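Local coordinates for SUMO1 linked HERC2 ZZ domain (Small ubiquitin-related modifier 1,E3 ubiquitin-protein ligase HERC2) (Homo sapiens, PDB 6WW3) that binds histone H3 and the SUMO1 tail through its ZZ-type zinc finger, part of a human ligase that attaches ubiquitin to target proteins, at residues A5-G10 with M18-G23; V11-C16 with D35-C40; G23-C28 with G53-P58; R29-F34 with T48-G53. All blocks are in the same frame, centred on the assembly; numbering follows the deposited sequence.

In the fold
The four contacts run across one small zinc-stabilised fold. Contact 2 and contact 3 lie near its centre, about 5 Å from the middle of the chain, whereas contact 4 is a surface contact at one end and contact 1, partly buried, lies on the opposite side. Contacts 2, 3 and 4 all reach the same antiparallel sheet; contacts 3 and 4 share G53 and one zinc ion, and contact 2 holds the other. Their chemistry follows these places: thiolate coordination in contact 2, regular strand pairing in contact 3, mixed Cys-His coordination with stacking and a bridging water in contact 4. Contact 1 instead relies on two backbone bonds, one accepted by the SUMO1-derived part, and one imidazole bond.

Contact 1 of 4, residues A5-G10 with M18-G23; sequences AKIHPG and MFPING
H8 meets G23 across a weakly bonded antiparallel pairing of 5-10 with 18-23, at the edge of the ZZ zinc finger. Its imidazole comes edge-on: NE2 donates to G23 O at 2.7 Å, and that oxygen lies 2° out of the ring plane, although the bond is bent at the hydrogen (140°). With CG beside the backbone N and opposite the carbonyl carbon (chi1 -56°), the ring swings toward the partner chain and brings CD2 to 4.1 Å from I21 CG2. The backbone adds a second grip, H8 N to I21 O at 2.8 Å, and the same carbonyl is approached by the CA-H of I7. If H8 were an alanine, G23 O would probably lose its imidazole donor and I21 a wall to pack against. I7 and P20 cross obliquely, with I7 CD1 3.8 Å from P20 CG; the proline follows a cis peptide bond, and its CB touches H8 O. N22 sits beside I7, on the face away from H8 and I21, and its ND2 bonds to E4 O. K6 belongs to the SUMO1-derived tail, so the bond from G23 N to K6 O joins the two parts of an engineered fusion. At the far end the F19 ring turns its edge to the backbone of G10, CE1 3.6 Å from G10 C.

Contact 2 of 4, residues V11-C16 with D35-C40; sequences VTCDGC and DFCETC. With ZN (zinc ion), chain C.
A four-cysteine zinc site of the ZZ finger, built from two CxxC pairs, joins 11-16 to 35-40. C13 SG and C16 SG bind the zinc at 2.3 Å each, C37 SG at 2.4 Å and C40 SG at 2.2 Å, each segment supplying two thiolates. The sulfurs of C13 and C37 also accept peptide N-H groups. C37 N donates to C13 SG at 3.1 Å in a nearly straight bond (167°), while C37, at the N-cap position, turns its SG back to accept from C40 N. Such bonds would probably spread the negative charge of the thiolates. Beside the metal, D14 and D35 clasp each other through two bonds. D14 N gives to D35 O at 2.8 Å. In return D14 OD2 accepts from D35 N at 2.8 Å, met nearly along its C-O axis; chi1 of D14 (-66°) lays the carboxylate beside its own backbone N. V11 crosses the D35 side chain at about a right angle, CG1 lying 3.8 Å from D35 CG, and D35 OD2 makes a salt bridge to R25 NE. The F36 ring presents its edge to G15 and to C13 SG, with C40 O over one face. Strand 35-36 flanks strand 25-28 in the sheet, the F36 and F26 backbones hydrogen-bonded, while helix 38-43 starts right after C37 and I21 of strand 21-22 packs on C13 and C37.

Contact 3 of 4, residues G23-C28 with G53-P58; sequences GSRFKC and GRINEP. With ZN (zinc ion), chain D.
R54 lies alongside F26, pointing the same way, and its guanidinium has F26 CZ over one face, 3.8 Å above the plane. The two planes are 68° apart, which excludes a flat stack. At the edge of the same guanidinium, in its plane, stands N56 OD1: R54 NH1 donates to a lone pair of it at 3.3 Å in a straight bond (169°). A bend at chi3 (-91°) turns the arginine's end toward both ring and amide. S24 OG also donates to N56 OD1, at a very short 2.5 Å whose exact length is doubtful, apparently giving this oxygen a second donor. Replacing N56 with a leucine would probably leave R54 NH1 and S24 OG without that shared acceptor and the guanidinium freer to turn. R25, extended from CG to NE, runs side by side with I55, whose CD1 sits 3.8 Å above one face of the guanidinium and also 4.0 Å from K27 CB; R25 NE forms a salt bridge to D35. Between these two layers of side chains the backbones pair from R25-I55 to K27-G53. I55 N reaches R25 O at 2.7 Å, and R25 N returns a bond to I55 O. K27 and G53 exchange a second pair, with G53 N 2.8 Å from K27 O, and F26-R54 is the non-hydrogen-bonded pair between them. F26 also stacks on F41 of helix 38-43. With C28 SG bound to zinc at 2.3 Å, this is antiparallel strand pairing within the three-stranded sheet of a ZZ zinc finger.

Contact 4 of 4, residues R29-F34 with T48-G53; sequences RNCDDF and TRHTFG. With ZN (zinc ion), chain D.
C31 and H50 meet at a zinc ion, the metal bonds being the first kind of interaction: C31 SG binds at 2.3 Å and H50 ND1 at 2.2 Å. The cysteine sulfur consequently lies at the edge of the imidazole, in its plane. Packing of flat groups comes second. N30 CB stands over the face of the H50 ring, 3.5 Å from its centroid, in a CH-pi contact, and the amide plane of N30 is only 21° from the ring plane. R29 lays its extended side chain along the partner segment until the guanidinium has G53 CA over its centre, 3.5 Å above the plane; the glycine, lacking a side chain, lets it lie close. F34 and F52 come together edge near edge, their side chains set at a slant, with F34 CD1 4.1 Å from F52 CE2, and both rings also meet F36 and H46. Hydrogen bonds make up the third group. R29 N donates to T51 O at 2.8 Å, almost straight (169°). T51 N donates to N30 OD1 at 2.9 Å, tilted 26° out of the carbonyl plane. A water fixes the other end of that amide: it accepts from N30 ND2 and, at 2.8 Å, from T51 OG1, and donates to R49 O. Both polar atoms of the N30 amide are therefore engaged, which settles its rotation over the imidazole. C28 and H46 complete the coordination, making this the Cys2His2 zinc site of the ZZ finger, which ties the loop after strand 25-28 to the chain leading into strand 52-55.

Contact 1 of 4, residues A5-G10 with M18-G23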
loop_
_atom_site.group_PDB
_atom_site.type_symbol
_atom_site.label_atom_id
_atom_site.label_comp_id
_atom_site.label_asym_id
_atom_site.label_seq_id
_atom_site.Cartn_x
_atom_site.Cartn_y
_atom_site.Cartn_z
ATOM N N ALA A 5 6.031 -3.502 -11.699
ATOM C CA ALA A 5 7.210 -4.305 -11.400
ATOM C C ALA A 5 7.915 -3.900 -10.110
ATOM O O ALA A 5 8.682 -4.705 -9.567
ATOM C CB ALA A 5 8.211 -4.228 -12.558
ATOM N N LYS A 6 7.695 -2.681 -9.616
ATOM C CA LYS A 6 8.311 -2.252 -8.367
ATOM C C LYS A 6 7.793 -3.101 -7.217
ATOM O O LYS A 6 6.597 -3.360 -7.116
ATOM C CB LYS A 6 7.967 -0.790 -8.060
ATOM C CG LYS A 6 8.312 0.272 -9.094
ATOM C CD LYS A 6 9.784 0.385 -9.446
ATOM C CE LYS A 6 9.947 1.494 -10.501
ATOM N NZ LYS A 6 11.219 1.429 -11.276
ATOM N N ILE A 7 8.688 -3.516 -6.329
ATOM C CA ILE A 7 8.273 -4.210 -5.117
ATOM C C ILE A 7 8.721 -3.398 -3.910
ATOM O O ILE A 7 9.697 -2.645 -3.962
ATOM C CB ILE A 7 8.808 -5.661 -5.021
ATOM C CG1 ILE A 7 10.307 -5.674 -4.739
ATOM C CG2 ILE A 7 8.479 -6.454 -6.286
ATOM C CD1 ILE A 7 10.713 -6.770 -3.795
ATOM N N HIS A 8 7.995 -3.557 -2.807
ATOM C CA HIS A 8 8.335 -2.929 -1.536
ATOM C C HIS A 8 8.715 -4.022 -0.546
ATOM O O HIS A 8 7.846 -4.586 0.139
ATOM C CB HIS A 8 7.155 -2.106 -1.035
ATOM C CG HIS A 8 6.701 -1.079 -2.019
ATOM N ND1 HIS A 8 7.106 0.235 -1.958
ATOM C CD2 HIS A 8 5.900 -1.177 -3.105
ATOM C CE1 HIS A 8 6.555 0.910 -2.952
ATOM N NE2 HIS A 8 5.816 0.077 -3.661
ATOM N N PRO A 9 9.992 -4.382 -0.462
ATOM C CA PRO A 9 10.385 -5.522 0.371
ATOM C C PRO A 9 9.926 -5.332 1.807
ATOM O O PRO A 9 9.958 -4.225 2.351
ATOM C CB PRO A 9 11.919 -5.525 0.269
ATOM C CG PRO A 9 12.227 -4.757 -0.969
ATOM C CD PRO A 9 11.147 -3.729 -1.100
ATOM N N GLY A 10 9.458 -6.422 2.404
ATOM C CA GLY A 10 9.031 -6.404 3.788
ATOM C C GLY A 10 7.670 -5.795 4.053
ATOM O O GLY A 10 7.262 -5.737 5.217
ATOM N N MET A 18 -0.982 -9.635 0.098
ATOM C CA MET A 18 0.085 -9.585 -0.911
ATOM C C MET A 18 1.422 -9.287 -0.237
ATOM O O MET A 18 1.503 -8.407 0.622
ATOM C CB MET A 18 -0.225 -8.505 -1.956
ATOM C CG MET A 18 0.882 -8.237 -2.979
ATOM S SD MET A 18 0.622 -6.739 -3.958
ATOM C CE MET A 18 -0.862 -7.158 -4.863
ATOM N N PHE A 19 2.457 -10.054 -0.588
ATOM C CA PHE A 19 3.786 -9.864 0.006
ATOM C C PHE A 19 4.921 -10.345 -0.895
ATOM O O PHE A 19 4.963 -11.512 -1.269
ATOM C CB PHE A 19 3.896 -10.592 1.344
ATOM C CG PHE A 19 5.238 -10.445 2.000
ATOM C CD1 PHE A 19 5.528 -9.326 2.763
ATOM C CD2 PHE A 19 6.221 -11.394 1.814
ATOM C CE1 PHE A 19 6.769 -9.184 3.359
ATOM C CE2 PHE A 19 7.469 -11.240 2.395
ATOM C CZ PHE A 19 7.738 -10.137 3.169
ATOM N N PRO A 20 5.854 -9.446 -1.235
ATOM C CA PRO A 20 5.833 -8.018 -0.906
ATOM C C PRO A 20 4.832 -7.303 -1.791
ATOM O O PRO A 20 4.454 -7.883 -2.822
ATOM C CB PRO A 20 7.254 -7.556 -1.238
ATOM C CG PRO A 20 7.643 -8.458 -2.391
ATOM C CD PRO A 20 7.035 -9.805 -2.039
ATOM N N ILE A 21 4.371 -6.108 -1.401
ATOM C CA ILE A 21 3.529 -5.329 -2.299
ATOM C C ILE A 21 4.308 -5.051 -3.580
ATOM O O ILE A 21 5.466 -4.611 -3.540
ATOM C CB ILE A 21 3.076 -4.020 -1.630
ATOM C CG1 ILE A 21 2.196 -4.307 -0.404
ATOM C CG2 ILE A 21 2.315 -3.123 -2.639
ATOM C CD1 ILE A 21 1.520 -3.091 0.157
ATOM N N ASN A 22 3.679 -5.312 -4.726
ATOM C CA ASN A 22 4.207 -4.825 -5.989
ATOM C C ASN A 22 3.307 -3.701 -6.507
ATOM O O ASN A 22 2.123 -3.642 -6.184
ATOM C CB ASN A 22 4.359 -5.954 -7.025
ATOM C CG ASN A 22 3.033 -6.538 -7.473
ATOM O OD1 ASN A 22 2.446 -7.366 -6.787
ATOM N ND2 ASN A 22 2.545 -6.089 -8.620
ATOM N N GLY A 23 3.896 -2.783 -7.269
ATOM C CA GLY A 23 3.214 -1.571 -7.671
ATOM C C GLY A 23 3.342 -0.470 -6.632
ATOM O O GLY A 23 4.253 -0.466 -5.796
#

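Contact 2 of 4, residues V11-C16 with D35-C40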
loop_
_atom_site.group_PDB
_atom_site.type_symbol
_atom_site.label_atom_id
_atom_site.label_comp_id
_atom_site.label_asym_id
_atom_site.label_seq_id
_atom_site.Cartn_x
_atom_site.Cartn_y
_atom_site.Cartn_z
ATOM N N VAL A 11 6.939 -5.376 3.021
ATOM C CA VAL A 11 5.655 -4.698 3.188
ATOM C C VAL A 11 4.555 -5.662 2.765
ATOM O O VAL A 11 4.540 -6.137 1.620
ATOM C CB VAL A 11 5.596 -3.391 2.379
ATOM C CG1 VAL A 11 4.272 -2.659 2.624
ATOM C CG2 VAL A 11 6.759 -2.504 2.737
ATOM N N THR A 12 3.628 -5.941 3.679
ATOM C CA THR A 12 2.451 -6.756 3.403
ATOM C C THR A 12 1.259 -5.833 3.175
ATOM O O THR A 12 1.105 -4.834 3.882
ATOM C CB THR A 12 2.149 -7.693 4.586
ATOM O OG1 THR A 12 3.327 -8.418 4.959
ATOM C CG2 THR A 12 1.046 -8.683 4.257
ATOM N N CYS A 13 0.419 -6.149 2.185
ATOM C CA CYS A 13 -0.865 -5.459 2.060
ATOM C C CYS A 13 -1.849 -6.026 3.084
ATOM O O CYS A 13 -2.155 -7.220 3.069
ATOM C CB CYS A 13 -1.447 -5.587 0.657
ATOM S SG CYS A 13 -3.164 -4.965 0.523
ATOM N N ASP A 14 -2.355 -5.177 3.963
ATOM C CA ASP A 14 -3.274 -5.663 4.981
ATOM C C ASP A 14 -4.649 -5.988 4.432
ATOM O O ASP A 14 -5.462 -6.543 5.171
ATOM C CB ASP A 14 -3.395 -4.643 6.109
ATOM C CG ASP A 14 -2.097 -4.482 6.864
ATOM O OD1 ASP A 14 -1.704 -5.440 7.542
ATOM O OD2 ASP A 14 -1.465 -3.411 6.776
ATOM N N GLY A 15 -4.925 -5.661 3.175
ATOM C CA GLY A 15 -6.201 -5.977 2.573
ATOM C C GLY A 15 -6.276 -7.374 1.991
ATOM O O GLY A 15 -7.299 -8.045 2.131
ATOM N N CYS A 16 -5.185 -7.832 1.358
ATOM C CA CYS A 16 -5.180 -9.086 0.619
ATOM C C CYS A 16 -3.977 -9.963 0.927
ATOM O O CYS A 16 -3.824 -11.011 0.293
ATOM C CB CYS A 16 -5.233 -8.817 -0.897
ATOM S SG CYS A 16 -3.728 -8.095 -1.589
ATOM N N ASP A 35 -0.942 -0.948 5.494
ATOM C CA ASP A 35 -0.631 -0.687 4.094
ATOM C C ASP A 35 -1.640 -1.387 3.197
ATOM O O ASP A 35 -2.153 -2.454 3.535
ATOM C CB ASP A 35 0.787 -1.154 3.728
ATOM C CG ASP A 35 1.861 -0.514 4.593
ATOM O OD1 ASP A 35 2.180 -1.074 5.660
ATOM O OD2 ASP A 35 2.406 0.532 4.194
ATOM N N PHE A 36 -1.920 -0.767 2.047
ATOM C CA PHE A 36 -2.747 -1.324 0.982
ATOM C C PHE A 36 -1.933 -1.426 -0.300
ATOM O O PHE A 36 -1.180 -0.510 -0.625
ATOM C CB PHE A 36 -3.946 -0.419 0.673
ATOM C CG PHE A 36 -5.171 -0.697 1.486
ATOM C CD1 PHE A 36 -5.463 -1.973 1.931
ATOM C CD2 PHE A 36 -6.059 0.328 1.773
ATOM C CE1 PHE A 36 -6.615 -2.220 2.651
ATOM C CE2 PHE A 36 -7.215 0.080 2.498
ATOM C CZ PHE A 36 -7.490 -1.194 2.935
ATOM N N CYS A 37 -2.124 -2.497 -1.062
ATOM C CA CYS A 37 -1.747 -2.417 -2.463
ATOM C C CYS A 37 -2.760 -1.533 -3.195
ATOM O O CYS A 37 -3.761 -1.091 -2.622
ATOM C CB CYS A 37 -1.651 -3.806 -3.091
ATOM S SG CYS A 37 -3.252 -4.592 -3.389
ATOM N N GLU A 38 -2.491 -1.237 -4.468
ATOM C CA GLU A 38 -3.332 -0.252 -5.147
ATOM C C GLU A 38 -4.749 -0.772 -5.357
ATOM O O GLU A 38 -5.717 -0.028 -5.153
ATOM C CB GLU A 38 -2.716 0.184 -6.477
ATOM C CG GLU A 38 -3.565 1.230 -7.204
ATOM C CD GLU A 38 -2.830 1.932 -8.337
ATOM O OE1 GLU A 38 -1.593 1.798 -8.440
ATOM O OE2 GLU A 38 -3.503 2.596 -9.146
ATOM N N THR A 39 -4.899 -2.037 -5.764
ATOM C CA THR A 39 -6.241 -2.589 -5.926
ATOM C C THR A 39 -7.016 -2.520 -4.616
ATOM O O THR A 39 -8.158 -2.060 -4.584
ATOM C CB THR A 39 -6.188 -4.035 -6.414
ATOM O OG1 THR A 39 -5.521 -4.100 -7.678
ATOM C CG2 THR A 39 -7.611 -4.564 -6.567
ATOM N N CYS A 40 -6.392 -2.953 -3.514
ATOM C CA CYS A 40 -7.055 -2.875 -2.215
ATOM C C CYS A 40 -7.356 -1.435 -1.836
ATOM O O CYS A 40 -8.422 -1.144 -1.277
ATOM C CB CYS A 40 -6.190 -3.528 -1.139
ATOM S SG CYS A 40 -6.236 -5.307 -1.190
HETATM ZN ZN ZN C . -4.068 -5.821 -1.455
#

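Contact 3 of 4, residues G23-C28 with G53-P58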
loop_
_atom_site.group_PDB
_atom_site.type_symbol
_atom_site.label_atom_id
_atom_site.label_comp_id
_atom_site.label_asym_id
_atom_site.label_seq_id
_atom_site.Cartn_x
_atom_site.Cartn_y
_atom_site.Cartn_z
ATOM N N GLY A 23 3.896 -2.783 -7.269
ATOM C CA GLY A 23 3.214 -1.571 -7.671
ATOM C C GLY A 23 3.342 -0.470 -6.632
ATOM O O GLY A 23 4.253 -0.466 -5.796
ATOM N N SER A 24 2.415 0.491 -6.696
ATOM C CA SER A 24 2.415 1.566 -5.713
ATOM C C SER A 24 1.899 1.057 -4.374
ATOM O O SER A 24 0.961 0.258 -4.307
ATOM C CB SER A 24 1.576 2.760 -6.173
ATOM O OG SER A 24 2.156 3.405 -7.297
ATOM N N ARG A 25 2.529 1.529 -3.306
ATOM C CA ARG A 25 2.184 1.180 -1.937
ATOM C C ARG A 25 1.431 2.338 -1.292
ATOM O O ARG A 25 1.816 3.499 -1.440
ATOM C CB ARG A 25 3.465 0.872 -1.151
ATOM C CG ARG A 25 3.342 0.931 0.349
ATOM C CD ARG A 25 4.704 0.950 1.029
ATOM N NE ARG A 25 4.555 0.920 2.484
ATOM C CZ ARG A 25 5.528 1.113 3.365
ATOM N NH1 ARG A 25 6.764 1.362 2.963
ATOM N NH2 ARG A 25 5.252 1.056 4.665
ATOM N N PHE A 26 0.361 2.030 -0.573
ATOM C CA PHE A 26 -0.431 3.062 0.096
ATOM C C PHE A 26 -0.386 2.827 1.602
ATOM O O PHE A 26 -1.042 1.914 2.111
ATOM C CB PHE A 26 -1.869 3.080 -0.423
ATOM C CG PHE A 26 -1.976 3.493 -1.867
ATOM C CD1 PHE A 26 -2.239 4.815 -2.203
ATOM C CD2 PHE A 26 -1.763 2.569 -2.886
ATOM C CE1 PHE A 26 -2.316 5.204 -3.532
ATOM C CE2 PHE A 26 -1.835 2.952 -4.217
ATOM C CZ PHE A 26 -2.120 4.274 -4.534
ATOM N N LYS A 27 0.365 3.671 2.315
ATOM C CA LYS A 27 0.513 3.553 3.763
ATOM C C LYS A 27 -0.465 4.487 4.468
ATOM O O LYS A 27 -0.509 5.684 4.174
ATOM C CB LYS A 27 1.944 3.874 4.199
ATOM C CG LYS A 27 2.127 3.801 5.736
ATOM C CD LYS A 27 3.589 3.980 6.150
ATOM C CE LYS A 27 3.760 4.060 7.669
ATOM N NZ LYS A 27 3.156 2.910 8.414
ATOM N N CYS A 28 -1.248 3.946 5.389
ATOM C CA CYS A 28 -2.163 4.793 6.147
ATOM C C CYS A 28 -1.384 5.709 7.077
ATOM O O CYS A 28 -0.480 5.256 7.784
ATOM C CB CYS A 28 -3.154 3.961 6.953
ATOM S SG CYS A 28 -4.368 5.019 7.756
ATOM N N GLY A 53 -0.698 7.768 2.331
ATOM C CA GLY A 53 0.409 8.320 1.571
ATOM C C GLY A 53 0.815 7.360 0.471
ATOM O O GLY A 53 0.967 6.160 0.704
ATOM N N ARG A 54 0.941 7.889 -0.746
ATOM C CA ARG A 54 1.354 7.058 -1.869
ATOM C C ARG A 54 2.873 6.940 -1.904
ATOM O O ARG A 54 3.580 7.948 -2.009
ATOM C CB ARG A 54 0.854 7.623 -3.194
ATOM C CG ARG A 54 1.159 6.697 -4.364
ATOM C CD ARG A 54 1.022 7.438 -5.694
ATOM N NE ARG A 54 -0.314 7.354 -6.266
ATOM C CZ ARG A 54 -0.631 6.607 -7.323
ATOM N NH1 ARG A 54 0.295 5.868 -7.919
ATOM N NH2 ARG A 54 -1.877 6.595 -7.783
ATOM N N ILE A 55 3.370 5.709 -1.890
ATOM C CA ILE A 55 4.796 5.425 -1.937
ATOM C C ILE A 55 5.015 4.560 -3.168
ATOM O O ILE A 55 4.709 3.359 -3.156
ATOM C CB ILE A 55 5.282 4.733 -0.657
ATOM C CG1 ILE A 55 4.916 5.589 0.553
ATOM C CG2 ILE A 55 6.791 4.460 -0.702
ATOM C CD1 ILE A 55 5.048 4.899 1.875
ATOM N N ASN A 56 5.528 5.161 -4.248
ATOM C CA ASN A 56 5.669 4.406 -5.490
ATOM C C ASN A 56 6.871 3.474 -5.455
ATOM O O ASN A 56 6.874 2.453 -6.151
ATOM C CB ASN A 56 5.789 5.341 -6.701
ATOM C CG ASN A 56 4.501 6.074 -7.005
ATOM O OD1 ASN A 56 3.409 5.499 -6.980
ATOM N ND2 ASN A 56 4.627 7.343 -7.347
ATOM N N GLU A 57 7.903 3.821 -4.691
ATOM C CA GLU A 57 9.086 2.978 -4.605
ATOM C C GLU A 57 9.749 3.162 -3.246
ATOM O O GLU A 57 9.604 4.224 -2.627
ATOM C CB GLU A 57 10.071 3.299 -5.734
ATOM C CG GLU A 57 10.715 4.650 -5.611
ATOM C CD GLU A 57 11.465 5.020 -6.871
ATOM O OE1 GLU A 57 11.388 4.248 -7.855
ATOM O OE2 GLU A 57 12.113 6.085 -6.874
ATOM N N PRO A 58 10.460 2.140 -2.751
ATOM C CA PRO A 58 11.131 2.246 -1.448
ATOM C C PRO A 58 11.976 3.506 -1.322
ATOM O O PRO A 58 12.617 3.947 -2.275
ATOM C CB PRO A 58 11.994 0.983 -1.406
ATOM C CG PRO A 58 11.219 0.005 -2.193
ATOM C CD PRO A 58 10.550 0.779 -3.300
HETATM ZN ZN ZN D . -5.974 3.650 8.720
#

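Contact 4 of 4, residues R29-F34 with T48-G53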
loop_
_atom_site.group_PDB
_atom_site.type_symbol
_atom_site.label_atom_id
_atom_site.label_comp_id
_atom_site.label_asym_id
_atom_site.label_seq_id
_atom_site.Cartn_x
_atom_site.Cartn_y
_atom_site.Cartn_z
ATOM N N ARG A 29 -1.734 7.002 7.079
ATOM C CA ARG A 29 -1.079 7.969 7.956
ATOM C C ARG A 29 -1.609 7.955 9.382
ATOM O O ARG A 29 -0.993 8.574 10.258
ATOM C CB ARG A 29 -1.222 9.391 7.392
ATOM C CG ARG A 29 -0.530 9.591 6.041
ATOM C CD ARG A 29 -0.756 10.986 5.450
ATOM N NE ARG A 29 0.271 11.302 4.451
ATOM C CZ ARG A 29 0.035 11.554 3.165
ATOM N NH1 ARG A 29 1.050 11.820 2.346
ATOM N NH2 ARG A 29 -1.204 11.559 2.693
ATOM N N ASN A 30 -2.690 7.231 9.651
ATOM C CA ASN A 30 -3.347 7.257 10.952
ATOM C C ASN A 30 -3.212 5.942 11.702
ATOM O O ASN A 30 -2.869 5.938 12.888
ATOM C CB ASN A 30 -4.811 7.610 10.729
ATOM C CG ASN A 30 -4.961 8.812 9.827
ATOM O OD1 ASN A 30 -4.906 8.689 8.591
ATOM N ND2 ASN A 30 -5.208 9.981 10.427
ATOM N N CYS A 31 -3.459 4.820 11.035
ATOM C CA CYS A 31 -3.131 3.520 11.602
ATOM C C CYS A 31 -1.634 3.441 11.922
ATOM O O CYS A 31 -0.807 4.174 11.366
ATOM C CB CYS A 31 -3.517 2.394 10.634
ATOM S SG CYS A 31 -5.280 2.191 10.310
ATOM N N ASP A 32 -1.309 2.554 12.864
ATOM C CA ASP A 32 0.067 2.363 13.319
ATOM C C ASP A 32 0.952 1.745 12.238
ATOM O O ASP A 32 2.085 2.198 12.018
ATOM C CB ASP A 32 0.044 1.498 14.587
ATOM C CG ASP A 32 1.432 1.166 15.127
ATOM O OD1 ASP A 32 1.953 1.918 15.970
ATOM O OD2 ASP A 32 1.992 0.133 14.722
ATOM N N ASP A 33 0.454 0.729 11.540
ATOM C CA ASP A 33 1.293 -0.071 10.657
ATOM C C ASP A 33 0.423 -0.732 9.591
ATOM O O ASP A 33 0.332 -1.958 9.540
ATOM C CB ASP A 33 2.058 -1.112 11.487
ATOM C CG ASP A 33 2.963 -2.014 10.653
ATOM O OD1 ASP A 33 2.964 -3.215 10.942
ATOM O OD2 ASP A 33 3.666 -1.545 9.732
ATOM N N PHE A 34 -0.247 0.066 8.755
ATOM C CA PHE A 34 -1.266 -0.445 7.844
ATOM C C PHE A 34 -0.962 0.005 6.422
ATOM O O PHE A 34 -0.796 1.203 6.171
ATOM C CB PHE A 34 -2.668 0.022 8.271
ATOM C CG PHE A 34 -3.806 -0.635 7.508
ATOM C CD1 PHE A 34 -4.118 -0.238 6.216
ATOM C CD2 PHE A 34 -4.565 -1.642 8.098
ATOM C CE1 PHE A 34 -5.163 -0.845 5.509
ATOM C CE2 PHE A 34 -5.616 -2.243 7.413
ATOM C CZ PHE A 34 -5.915 -1.839 6.107
ATOM N N THR A 48 -12.931 6.275 6.825
ATOM C CA THR A 48 -13.004 7.330 5.833
ATOM C C THR A 48 -12.293 8.600 6.219
ATOM O O THR A 48 -12.071 9.397 5.417
ATOM C CB THR A 48 -14.464 7.632 5.431
ATOM O OG1 THR A 48 -15.216 7.951 6.573
ATOM C CG2 THR A 48 -15.084 6.394 4.739
ATOM N N ARG A 49 -11.933 8.740 7.472
ATOM C CA ARG A 49 -11.199 9.887 7.911
ATOM C C ARG A 49 -9.686 9.603 7.925
ATOM O O ARG A 49 -8.937 10.467 8.136
ATOM C CB ARG A 49 -11.710 10.452 9.212
ATOM C CG ARG A 49 -13.082 11.045 9.154
ATOM C CD ARG A 49 -13.169 12.331 8.334
ATOM N NE ARG A 49 -14.498 12.394 7.795
ATOM C CZ ARG A 49 -15.473 13.061 8.372
ATOM N NH1 ARG A 49 -16.656 13.026 7.829
ATOM N NH2 ARG A 49 -15.262 13.756 9.510
ATOM N N HIS A 50 -9.274 8.365 7.741
ATOM C CA HIS A 50 -7.831 8.138 7.571
ATOM C C HIS A 50 -7.425 8.588 6.159
ATOM O O HIS A 50 -8.217 8.578 5.303
ATOM C CB HIS A 50 -7.398 6.683 7.858
ATOM C CG HIS A 50 -7.655 6.283 9.257
ATOM N ND1 HIS A 50 -7.250 5.105 9.780
ATOM C CD2 HIS A 50 -8.297 6.922 10.247
ATOM C CE1 HIS A 50 -7.614 5.027 11.030
ATOM N NE2 HIS A 50 -8.219 6.130 11.343
ATOM N N THR A 51 -6.186 8.983 5.976
ATOM C CA THR A 51 -5.625 9.362 4.682
ATOM C C THR A 51 -4.382 8.521 4.451
ATOM O O THR A 51 -3.665 8.195 5.400
ATOM C CB THR A 51 -5.259 10.857 4.595
ATOM O OG1 THR A 51 -4.290 11.170 5.602
ATOM C CG2 THR A 51 -6.497 11.738 4.791
ATOM N N PHE A 52 -4.155 8.136 3.201
ATOM C CA PHE A 52 -3.027 7.297 2.824
ATOM C C PHE A 52 -1.959 8.102 2.087
ATOM O O PHE A 52 -2.277 8.981 1.283
ATOM C CB PHE A 52 -3.499 6.141 1.936
ATOM C CG PHE A 52 -4.272 5.086 2.668
ATOM C CD1 PHE A 52 -5.589 5.310 3.059
ATOM C CD2 PHE A 52 -3.683 3.873 2.965
ATOM C CE1 PHE A 52 -6.299 4.344 3.726
ATOM C CE2 PHE A 52 -4.389 2.886 3.635
ATOM C CZ PHE A 52 -5.695 3.119 4.016
ATOM N N GLY A 53 -0.698 7.768 2.331
ATOM C CA GLY A 53 0.409 8.320 1.571
ATOM C C GLY A 53 0.815 7.360 0.471
ATOM O O GLY A 53 0.967 6.160 0.704
HETATM ZN ZN ZN D . -5.974 3.650 8.720
HETATM O O HOH W 1 -5.868 11.622 7.911
#